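PDB 4BOB: ERPP protein, which is an outer surface lipoprotein of the Lyme disease spirochaete that binds the complement regulator factor H, probably helping the bacterium to evade complement. Local coordinates for residues F35-K40 against A153-V158. Numbering follows the deposited sequence.
Sequences FTVKIK and AIPLEV
Val37 meets Ile154, Pro155 and Val158 where the first and last strands of the main antiparallel sheet of this Borrelia outer surface protein run side by side: strand 34-42 pairs with strand 149-155 just before the latter turns into helix 156-162. A chi1 of 44° tucks CG1 of Val37 between the backbone N and the carbonyl carbon and leaves CG2 anti to N, and this CG2 touches all three residues. Val37 CG2 meets Ile154 CG2 at 3.4 Å, the two side chains crossing at about a right angle, and Pro155 CD at 3.7 Å, while Val158 CG1, reaching it from the first turn of the helix, lies 3.8 Å from both CB and CG2 of Val37. At Lys38 the backbone O faces the proline ring at Pro155 CD; proline has no N-H to offer, so the ladder stops at this residue, the N-cap of the helix. The amine of Lys38 turns elsewhere, to a salt bridge with Asp53. Ile39 extends its chain over Ile154 at a slant, Ile39 CD1 lying 3.8 Å from Ile154 CD1; Ile154 also touches Leu54 and Leu159. Lys40 closes the register as a hydrogen-bonded pair with Ala153, and its NZ bends off to Asp50. Of the two bonds, Ala153 N to Lys40 O is the longer, 3.2 Å and tilted from the carbonyl plane; Lys40 N to Ala153 O spans 2.9 Å, nearly straight at 166° and in the carbonyl plane.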
loop_
_atom_site.group_PDB
_atom_site.type_symbol
_atom_site.label_atom_id
_atom_site.label_comp_id
_atom_site.label_asym_id
_atom_site.label_seq_id
_atom_site.Cartn_x
_atom_site.Cartn_y
_atom_site.Cartn_z
ATOM N N PHE A 35 0.793 0.373 -13.294
ATOM C CA PHE A 35 0.394 1.755 -13.144
ATOM C C PHE A 35 0.917 2.363 -11.830
ATOM O O PHE A 35 1.500 1.678 -10.979
ATOM C CB PHE A 35 -1.124 1.876 -13.277
ATOM C CG PHE A 35 -1.884 1.330 -12.109
ATOM C CD1 PHE A 35 -2.160 -0.019 -12.013
ATOM C CD2 PHE A 35 -2.321 2.175 -11.104
ATOM C CE1 PHE A 35 -2.857 -0.520 -10.933
ATOM C CE2 PHE A 35 -3.031 1.689 -10.031
ATOM C CZ PHE A 35 -3.307 0.337 -9.948
ATOM N N THR A 36 0.723 3.666 -11.702
ATOM C CA THR A 36 1.245 4.419 -10.580
ATOM C C THR A 36 0.082 5.151 -9.969
ATOM O O THR A 36 -0.927 5.416 -10.645
ATOM C CB THR A 36 2.332 5.420 -11.021
ATOM O OG1 THR A 36 3.170 4.806 -12.002
ATOM C CG2 THR A 36 3.213 5.796 -9.874
ATOM N N VAL A 37 0.221 5.436 -8.678
ATOM C CA VAL A 37 -0.777 6.200 -7.920
ATOM C C VAL A 37 -0.073 6.868 -6.722
ATOM O O VAL A 37 0.866 6.313 -6.151
ATOM C CB VAL A 37 -1.998 5.311 -7.503
ATOM C CG1 VAL A 37 -1.548 3.954 -6.961
ATOM C CG2 VAL A 37 -2.906 6.038 -6.513
ATOM N N LYS A 38 -0.513 8.075 -6.386
ATOM C CA LYS A 38 0.061 8.832 -5.281
ATOM C C LYS A 38 -0.182 8.116 -3.949
ATOM O O LYS A 38 -1.271 7.610 -3.704
ATOM C CB LYS A 38 -0.553 10.261 -5.216
ATOM C CG LYS A 38 0.110 11.304 -6.117
ATOM C CD LYS A 38 1.405 11.826 -5.484
ATOM C CE LYS A 38 2.259 12.641 -6.447
ATOM N NZ LYS A 38 3.640 12.820 -5.925
ATOM N N ILE A 39 0.842 8.080 -3.098
ATOM C CA ILE A 39 0.684 7.608 -1.723
ATOM C C ILE A 39 1.079 8.696 -0.737
ATOM O O ILE A 39 2.023 9.444 -0.972
ATOM C CB ILE A 39 1.444 6.274 -1.425
ATOM C CG1 ILE A 39 1.243 5.865 0.048
ATOM C CG2 ILE A 39 2.920 6.349 -1.812
ATOM C CD1 ILE A 39 1.124 4.377 0.268
ATOM N N LYS A 40 0.302 8.761 0.348
ATOM C CA LYS A 40 0.569 9.602 1.509
ATOM C C LYS A 40 0.888 8.822 2.792
ATOM O O LYS A 40 0.466 7.677 2.959
ATOM C CB LYS A 40 -0.684 10.401 1.818
ATOM C CG LYS A 40 -1.155 11.327 0.730
ATOM C CD LYS A 40 -2.505 11.878 1.125
ATOM C CE LYS A 40 -2.948 12.974 0.174
ATOM N NZ LYS A 40 -2.409 14.297 0.602
ATOM N N ALA A 153 -2.269 6.076 2.961
ATOM C CA ALA A 153 -3.463 6.557 2.259
ATOM C C ALA A 153 -3.178 6.755 0.794
ATOM O O ALA A 153 -2.271 7.522 0.444
ATOM C CB ALA A 153 -3.979 7.870 2.864
ATOM N N ILE A 154 -3.982 6.076 -0.037
ATOM C CA ILE A 154 -3.942 6.162 -1.511
ATOM C C ILE A 154 -5.334 6.573 -2.025
ATOM O O ILE A 154 -6.326 6.064 -1.530
ATOM C CB ILE A 154 -3.519 4.797 -2.095
ATOM C CG1 ILE A 154 -2.021 4.601 -1.923
ATOM C CG2 ILE A 154 -3.845 4.677 -3.581
ATOM C CD1 ILE A 154 -1.571 3.181 -2.189
ATOM N N PRO A 155 -5.428 7.487 -3.018
ATOM C CA PRO A 155 -6.789 7.931 -3.390
ATOM C C PRO A 155 -7.602 6.818 -4.024
ATOM O O PRO A 155 -7.079 6.035 -4.794
ATOM C CB PRO A 155 -6.533 9.058 -4.394
ATOM C CG PRO A 155 -5.235 8.675 -5.022
ATOM C CD PRO A 155 -4.413 8.124 -3.878
ATOM N N LEU A 156 -8.872 6.741 -3.668
ATOM C CA LEU A 156 -9.726 5.633 -4.094
ATOM C C LEU A 156 -10.001 5.636 -5.611
ATOM O O LEU A 156 -9.801 4.637 -6.273
ATOM C CB LEU A 156 -11.029 5.649 -3.298
ATOM C CG LEU A 156 -12.024 4.553 -3.664
ATOM C CD1 LEU A 156 -11.404 3.152 -3.663
ATOM C CD2 LEU A 156 -13.225 4.619 -2.732
ATOM N N GLU A 157 -10.418 6.784 -6.134
ATOM C CA GLU A 157 -10.737 6.981 -7.556
ATOM C C GLU A 157 -9.654 6.538 -8.538
ATOM O O GLU A 157 -9.952 5.992 -9.616
ATOM C CB GLU A 157 -11.055 8.460 -7.816
ATOM C CG GLU A 157 -11.060 8.838 -9.293
ATOM C CD GLU A 157 -12.008 9.967 -9.621
ATOM O OE1 GLU A 157 -12.344 10.759 -8.700
ATOM O OE2 GLU A 157 -12.409 10.049 -10.812
ATOM N N VAL A 158 -8.398 6.789 -8.196
ATOM C CA VAL A 158 -7.323 6.279 -9.041
ATOM C C VAL A 158 -7.208 4.740 -8.916
ATOM O O VAL A 158 -7.089 4.060 -9.928
ATOM C CB VAL A 158 -5.974 6.978 -8.773
ATOM C CG1 VAL A 158 -4.918 6.438 -9.726
ATOM C CG2 VAL A 158 -6.102 8.490 -8.933
#